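MHC class I antigen (Anolis carolinensis, PDB 7CPO) probably displays peptides to T cells as the heavy chain of a class I histocompatibility complex, paired with beta2-microglobulin. Local coordinates at residues A[227-233]-A[245-250]; A[183-187]-A[265-269]. One frame throughout, in Å; residues are numbered along the deposited sequence.

Contact 1 of 2, residues A[227-233]-A[245-250]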
loop_
_atom_site.group_PDB
_atom_site.type_symbol
_atom_site.label_atom_id
_atom_site.label_comp_id
_atom_site.label_asym_id
_atom_site.label_seq_id
_atom_site.Cartn_x
_atom_site.Cartn_y
_atom_site.Cartn_z
ATOM N N LEU A 227 8.494 -26.529 -1.622
ATOM C CA LEU A 227 8.882 -25.354 -0.852
ATOM C C LEU A 227 10.314 -25.417 -0.350
ATOM O O LEU A 227 10.764 -24.482 0.316
ATOM C CB LEU A 227 7.938 -25.150 0.338
ATOM C CG LEU A 227 6.511 -24.830 -0.095
ATOM C CD1 LEU A 227 5.490 -25.413 0.873
ATOM C CD2 LEU A 227 6.343 -23.340 -0.246
ATOM N N GLN A 228 11.037 -26.482 -0.646
ATOM C CA GLN A 228 12.428 -26.563 -0.247
ATOM C C GLN A 228 13.272 -25.663 -1.140
ATOM O O GLN A 228 13.170 -25.719 -2.372
ATOM C CB GLN A 228 12.897 -28.015 -0.332
ATOM C CG GLN A 228 14.382 -28.215 -0.210
ATOM C CD GLN A 228 14.747 -29.676 -0.268
ATOM O OE1 GLN A 228 14.085 -30.520 0.349
ATOM N NE2 GLN A 228 15.805 -29.991 -1.011
ATOM N N ASP A 229 14.100 -24.823 -0.517
ATOM C CA ASP A 229 14.975 -23.914 -1.253
ATOM C C ASP A 229 14.163 -23.007 -2.177
ATOM O O ASP A 229 14.571 -22.699 -3.301
ATOM C CB ASP A 229 16.041 -24.692 -2.028
ATOM C CG ASP A 229 17.056 -25.359 -1.107
ATOM O OD1 ASP A 229 17.630 -24.644 -0.255
ATOM O OD2 ASP A 229 17.280 -26.587 -1.227
ATOM N N VAL A 230 12.994 -22.585 -1.700
ATOM C CA VAL A 230 12.086 -21.737 -2.457
ATOM C C VAL A 230 11.983 -20.383 -1.770
ATOM O O VAL A 230 11.667 -20.301 -0.577
ATOM C CB VAL A 230 10.703 -22.381 -2.613
ATOM C CG1 VAL A 230 9.788 -21.433 -3.369
ATOM C CG2 VAL A 230 10.832 -23.689 -3.367
ATOM N N PHE A 231 12.259 -19.327 -2.516
ATOM C CA PHE A 231 12.133 -17.966 -2.029
ATOM C C PHE A 231 11.211 -17.185 -2.959
ATOM O O PHE A 231 10.905 -17.608 -4.082
ATOM C CB PHE A 231 13.506 -17.284 -1.909
ATOM C CG PHE A 231 14.473 -18.026 -1.027
ATOM C CD1 PHE A 231 14.498 -17.799 0.340
ATOM C CD2 PHE A 231 15.358 -18.964 -1.563
ATOM C CE1 PHE A 231 15.388 -18.493 1.168
ATOM C CE2 PHE A 231 16.247 -19.667 -0.739
ATOM C CZ PHE A 231 16.263 -19.429 0.625
ATOM N N HIS A 232 10.740 -16.042 -2.467
ATOM C CA HIS A 232 9.761 -15.269 -3.208
ATOM C C HIS A 232 9.996 -13.798 -2.927
ATOM O O HIS A 232 10.571 -13.432 -1.899
ATOM C CB HIS A 232 8.339 -15.677 -2.829
ATOM C CG HIS A 232 7.978 -15.344 -1.413
ATOM N ND1 HIS A 232 7.420 -14.135 -1.048
ATOM C CD2 HIS A 232 8.116 -16.052 -0.271
ATOM C CE1 HIS A 232 7.220 -14.122 0.257
ATOM N NE2 HIS A 232 7.633 -15.272 0.752
ATOM N N GLY A 233 9.573 -12.955 -3.865
ATOM C CA GLY A 233 9.696 -11.523 -3.713
ATOM C C GLY A 233 8.509 -10.922 -2.982
ATOM O O GLY A 233 7.639 -11.617 -2.453
ATOM N N THR A 245 5.633 -9.889 -9.060
ATOM C CA THR A 245 6.369 -10.639 -8.045
ATOM C C THR A 245 7.214 -11.715 -8.725
ATOM O O THR A 245 7.152 -11.907 -9.945
ATOM C CB THR A 245 5.424 -11.254 -7.009
ATOM O OG1 THR A 245 6.190 -11.770 -5.917
ATOM C CG2 THR A 245 4.629 -12.359 -7.620
ATOM N N TRP A 246 8.004 -12.431 -7.918
ATOM C CA TRP A 246 8.799 -13.552 -8.405
ATOM C C TRP A 246 8.875 -14.654 -7.354
ATOM O O TRP A 246 8.650 -14.436 -6.161
ATOM C CB TRP A 246 10.217 -13.126 -8.802
ATOM C CG TRP A 246 11.017 -12.556 -7.685
ATOM C CD1 TRP A 246 11.200 -11.228 -7.400
ATOM C CD2 TRP A 246 11.766 -13.280 -6.709
ATOM N NE1 TRP A 246 12.007 -11.085 -6.294
ATOM C CE2 TRP A 246 12.367 -12.330 -5.852
ATOM C CE3 TRP A 246 11.986 -14.642 -6.467
ATOM C CZ2 TRP A 246 13.171 -12.699 -4.775
ATOM C CZ3 TRP A 246 12.781 -15.008 -5.388
ATOM C CH2 TRP A 246 13.365 -14.039 -4.560
ATOM N N ARG A 247 9.211 -15.853 -7.825
ATOM C CA ARG A 247 9.410 -17.017 -6.980
ATOM C C ARG A 247 10.522 -17.872 -7.568
ATOM O O ARG A 247 10.524 -18.146 -8.773
ATOM C CB ARG A 247 8.135 -17.838 -6.866
ATOM C CG ARG A 247 8.103 -18.731 -5.658
ATOM C CD ARG A 247 6.768 -19.429 -5.620
ATOM N NE ARG A 247 6.614 -20.279 -4.440
ATOM C CZ ARG A 247 6.233 -19.851 -3.238
ATOM N NH1 ARG A 247 5.962 -18.567 -3.046
ATOM N NH2 ARG A 247 6.103 -20.716 -2.236
ATOM N N SER A 248 11.441 -18.310 -6.707
ATOM C CA SER A 248 12.650 -19.013 -7.108
ATOM C C SER A 248 12.764 -20.354 -6.395
ATOM O O SER A 248 12.176 -20.580 -5.334
ATOM C CB SER A 248 13.898 -18.185 -6.812
ATOM O OG SER A 248 14.062 -18.050 -5.413
ATOM N N VAL A 249 13.536 -21.244 -7.010
ATOM C CA VAL A 249 13.879 -22.543 -6.440
ATOM C C VAL A 249 15.298 -22.888 -6.878
ATOM O O VAL A 249 15.715 -22.563 -7.994
ATOM C CB VAL A 249 12.858 -23.629 -6.856
ATOM C CG1 VAL A 249 12.775 -23.740 -8.374
ATOM C CG2 VAL A 249 13.206 -24.978 -6.216
ATOM N N LYS A 250 16.063 -23.500 -5.982
ATOM C CA LYS A 250 17.376 -24.007 -6.346
ATOM C C LYS A 250 17.209 -25.453 -6.796
ATOM O O LYS A 250 16.721 -26.295 -6.031
ATOM C CB LYS A 250 18.382 -23.896 -5.200
ATOM C CG LYS A 250 19.813 -24.091 -5.721
ATOM C CD LYS A 250 20.911 -23.942 -4.672
ATOM C CE LYS A 250 21.580 -22.552 -4.774
ATOM N NZ LYS A 250 22.321 -22.328 -6.066
#

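Contact 2 of 2, residues A[183-187]-A[265-269]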
loop_
_atom_site.group_PDB
_atom_site.type_symbol
_atom_site.label_atom_id
_atom_site.label_comp_id
_atom_site.label_asym_id
_atom_site.label_seq_id
_atom_site.Cartn_x
_atom_site.Cartn_y
_atom_site.Cartn_z
ATOM N N ARG A 183 -11.919 -5.060 -13.377
ATOM C CA ARG A 183 -11.257 -5.657 -14.521
ATOM C C ARG A 183 -10.344 -6.799 -14.071
ATOM O O ARG A 183 -10.031 -6.961 -12.886
ATOM C CB ARG A 183 -10.446 -4.604 -15.270
ATOM C CG ARG A 183 -9.083 -4.310 -14.624
ATOM C CD ARG A 183 -8.450 -3.073 -15.262
ATOM N NE ARG A 183 -7.037 -2.917 -14.928
ATOM C CZ ARG A 183 -6.564 -2.507 -13.754
ATOM N NH1 ARG A 183 -7.385 -2.212 -12.751
ATOM N NH2 ARG A 183 -5.255 -2.399 -13.586
ATOM N N THR A 184 -9.916 -7.607 -15.034
ATOM C CA THR A 184 -8.865 -8.586 -14.788
ATOM C C THR A 184 -7.795 -8.391 -15.846
ATOM O O THR A 184 -8.106 -8.158 -17.017
ATOM C CB THR A 184 -9.373 -10.051 -14.814
ATOM O OG1 THR A 184 -9.706 -10.414 -16.159
ATOM C CG2 THR A 184 -10.610 -10.231 -13.937
ATOM N N GLU A 185 -6.536 -8.446 -15.424
ATOM C CA GLU A 185 -5.397 -8.407 -16.333
ATOM C C GLU A 185 -4.607 -9.704 -16.185
ATOM O O GLU A 185 -4.332 -10.140 -15.063
ATOM C CB GLU A 185 -4.520 -7.186 -16.062
ATOM C CG GLU A 185 -5.264 -5.869 -16.232
ATOM C CD GLU A 185 -4.391 -4.736 -16.774
ATOM O OE1 GLU A 185 -3.597 -4.981 -17.716
ATOM O OE2 GLU A 185 -4.511 -3.593 -16.262
ATOM N N VAL A 186 -4.251 -10.310 -17.316
ATOM C CA VAL A 186 -3.686 -11.670 -17.326
ATOM C C VAL A 186 -2.240 -11.634 -16.836
ATOM O O VAL A 186 -1.448 -10.811 -17.313
ATOM C CB VAL A 186 -3.774 -12.272 -18.725
ATOM C CG1 VAL A 186 -3.231 -13.692 -18.717
ATOM C CG2 VAL A 186 -5.212 -12.249 -19.222
ATOM N N PRO A 187 -1.859 -12.476 -15.876
ATOM C CA PRO A 187 -0.442 -12.590 -15.513
ATOM C C PRO A 187 0.423 -12.966 -16.711
ATOM O O PRO A 187 0.002 -13.686 -17.621
ATOM C CB PRO A 187 -0.429 -13.704 -14.460
ATOM C CG PRO A 187 -1.830 -13.805 -13.984
ATOM C CD PRO A 187 -2.702 -13.418 -15.124
ATOM N N HIS A 265 -4.851 -17.677 -11.118
ATOM C CA HIS A 265 -5.289 -16.290 -11.063
ATOM C C HIS A 265 -6.616 -16.148 -11.791
ATOM O O HIS A 265 -6.915 -16.920 -12.708
ATOM C CB HIS A 265 -4.235 -15.375 -11.688
ATOM C CG HIS A 265 -4.479 -13.915 -11.465
ATOM N ND1 HIS A 265 -5.212 -13.140 -12.339
ATOM C CD2 HIS A 265 -4.065 -13.084 -10.480
ATOM C CE1 HIS A 265 -5.240 -11.896 -11.901
ATOM N NE2 HIS A 265 -4.550 -11.833 -10.775
ATOM N N ASP A 266 -7.396 -15.131 -11.395
ATOM C CA ASP A 266 -8.662 -14.844 -12.079
ATOM C C ASP A 266 -8.487 -14.622 -13.587
ATOM O O ASP A 266 -9.420 -14.865 -14.362
ATOM C CB ASP A 266 -9.331 -13.612 -11.465
ATOM C CG ASP A 266 -9.898 -13.866 -10.076
ATOM O OD1 ASP A 266 -9.788 -15.001 -9.551
ATOM O OD2 ASP A 266 -10.478 -12.909 -9.521
ATOM N N GLY A 267 -7.327 -14.133 -14.025
ATOM C CA GLY A 267 -7.123 -13.956 -15.451
ATOM C C GLY A 267 -6.902 -15.242 -16.217
ATOM O O GLY A 267 -6.952 -15.226 -17.451
ATOM N N LEU A 268 -6.656 -16.348 -15.516
ATOM C CA LEU A 268 -6.373 -17.637 -16.139
ATOM C C LEU A 268 -7.577 -18.541 -15.931
ATOM O O LEU A 268 -7.797 -19.035 -14.812
ATOM C CB LEU A 268 -5.116 -18.274 -15.536
ATOM C CG LEU A 268 -3.877 -17.393 -15.422
ATOM C CD1 LEU A 268 -2.803 -18.130 -14.679
ATOM C CD2 LEU A 268 -3.391 -16.973 -16.784
ATOM N N PRO A 269 -8.392 -18.780 -16.956
ATOM C CA PRO A 269 -9.462 -19.777 -16.791
ATOM C C PRO A 269 -8.909 -21.142 -16.393
ATOM O O PRO A 269 -9.498 -21.816 -15.540
ATOM C CB PRO A 269 -10.149 -19.777 -18.164
ATOM C CG PRO A 269 -9.097 -19.224 -19.120
ATOM C CD PRO A 269 -8.341 -18.216 -18.318
#

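Contact 1 of 2, residues A[227-233]-A[245-250]
Strands 230-232 and 245-250 run antiparallel, their axes 4.6 Å apart at an angle of 164°, with Val230 opposite Val249, Phe231 opposite Ser248 and His232 opposite Arg247. Phe231 and Ser248 form the hydrogen-bonded pair. Its straighter bond runs from Ser248 N to Phe231 O, 2.8 Å with 171° at the hydrogen. The return bond runs from Phe231 N to Ser248 O. Lys250 N bonds Asp229 O at one end, and Gly233 N bonds Trp246 O at the other.

One face of the sheet carries Val230, His232, Arg247 and Val249. Arg247 CG lies anti to the backbone N (chi1 -159°), and the chain continues extended to NE. This lays the side chain across Val230, with NE 3.5 Å from Val230 CG1. The guanidinium ends between Leu227 and His232. Leu227 CD2 meets its edge in plane, and His232 CB sits 3.7 Å from Arg247 NH1. The imidazole and guanidinium planes lie nearly parallel without stacking. His232 ND1 donates to Gly233 O. Val230 CG2 also touches Val249 CG2.

On the other face, Ser248 OG lies 3.6 Å from Phe231 CB, near the plane of the ring at its edge, and gives a weak bond to Phe231 O. Trp246 lies flat beneath Gly233: the CA of Gly233 makes a CH-pi contact over the five-membered ring, 3.7 Å from its centroid.

The two strands form the hairpin 230-237/243-251 of the immunoglobulin C1-set domain. Strand 230-237 is the sheet's edge within the chain, and strand 243-251 pairs on with strand 201-210. Arg247 and Val249 pack on strand 216-221 of the facing sheet, while Trp246 packs on Gln8 of beta2-microglobulin.

Contact 2 of 2, residues A[183-187]-A[265-269]
Thr184 meets the turn 265-268 loosely, its CG2 4.4 Å from Asp266 CB. Here the linker that follows the peptide-binding platform enters the immunoglobulin C1-set domain, and it passes over a type I beta turn made by His265 to Leu268. No hydrogen bond crosses between the two segments. The contact is one of packing.

The linker starts at Arg183, which does not touch the turn. Its guanidinium grips Glu185 side-on. NE and NH2 both donate to the one atom Glu185 OE2, which lies close to the guanidinium plane. The remaining nitrogen, NH1, bonds Thr180 O, and the group makes a cation-pi contact with Tyr211. The salt bridge stays within the linker; the NH1 bond to Thr180 O ties it to helix 178-181. Glu185 CB points away from the turn, but the carbonyl O of Glu185 comes 3.7 Å from CE1 of His265.

Across the contact the CA atoms of Val186 and Gly267 are nearest, 4.5 Å apart. The two methyls of Val186 part: CG2 approaches Gly267 O, while CG1 lies 3.8 Å from Leu268 CD2.

Pro187 closes the segment and is buried. Its CD rests 4.0 Å from Leu268 CD2, the same methyl that Val186 touches. Its CG stands over one face of the His265 ring in a CH-pi contact, 4.0 Å from the centroid and 28° off the normal. Phe210 and Val207 of strand 201-210 also pack on this proline.

The imidazole is held at both nitrogens. With CG anti to the backbone N (chi1 -170°), the ring places ND1 beside Gly267 N. NE2 bonds Pro212 O, and His265 ND1 accepts a hydrogen bond from Gly267 N, 2.9 Å with 169° at the hydrogen.

From the N terminus the chain first builds the peptide-binding platform, an eight-stranded sheet with its helices. It leaves by helix 178-181 and reaches the first half of contact 2. Strands 188-193, 201-210 and 216-221 follow, then both halves of contact 1, which close a short hairpin loop of 11 residues. Strand 259-264 leads to the second half of contact 2, closing a loop of 77 residues. Contact 1 thus lies wholly within the span of contact 2, and the two do not cross. Their centres are 22 Å apart. Contact 2 joins the interdomain linker to the immunoglobulin domain; contact 1 joins two neighbouring strands inside it.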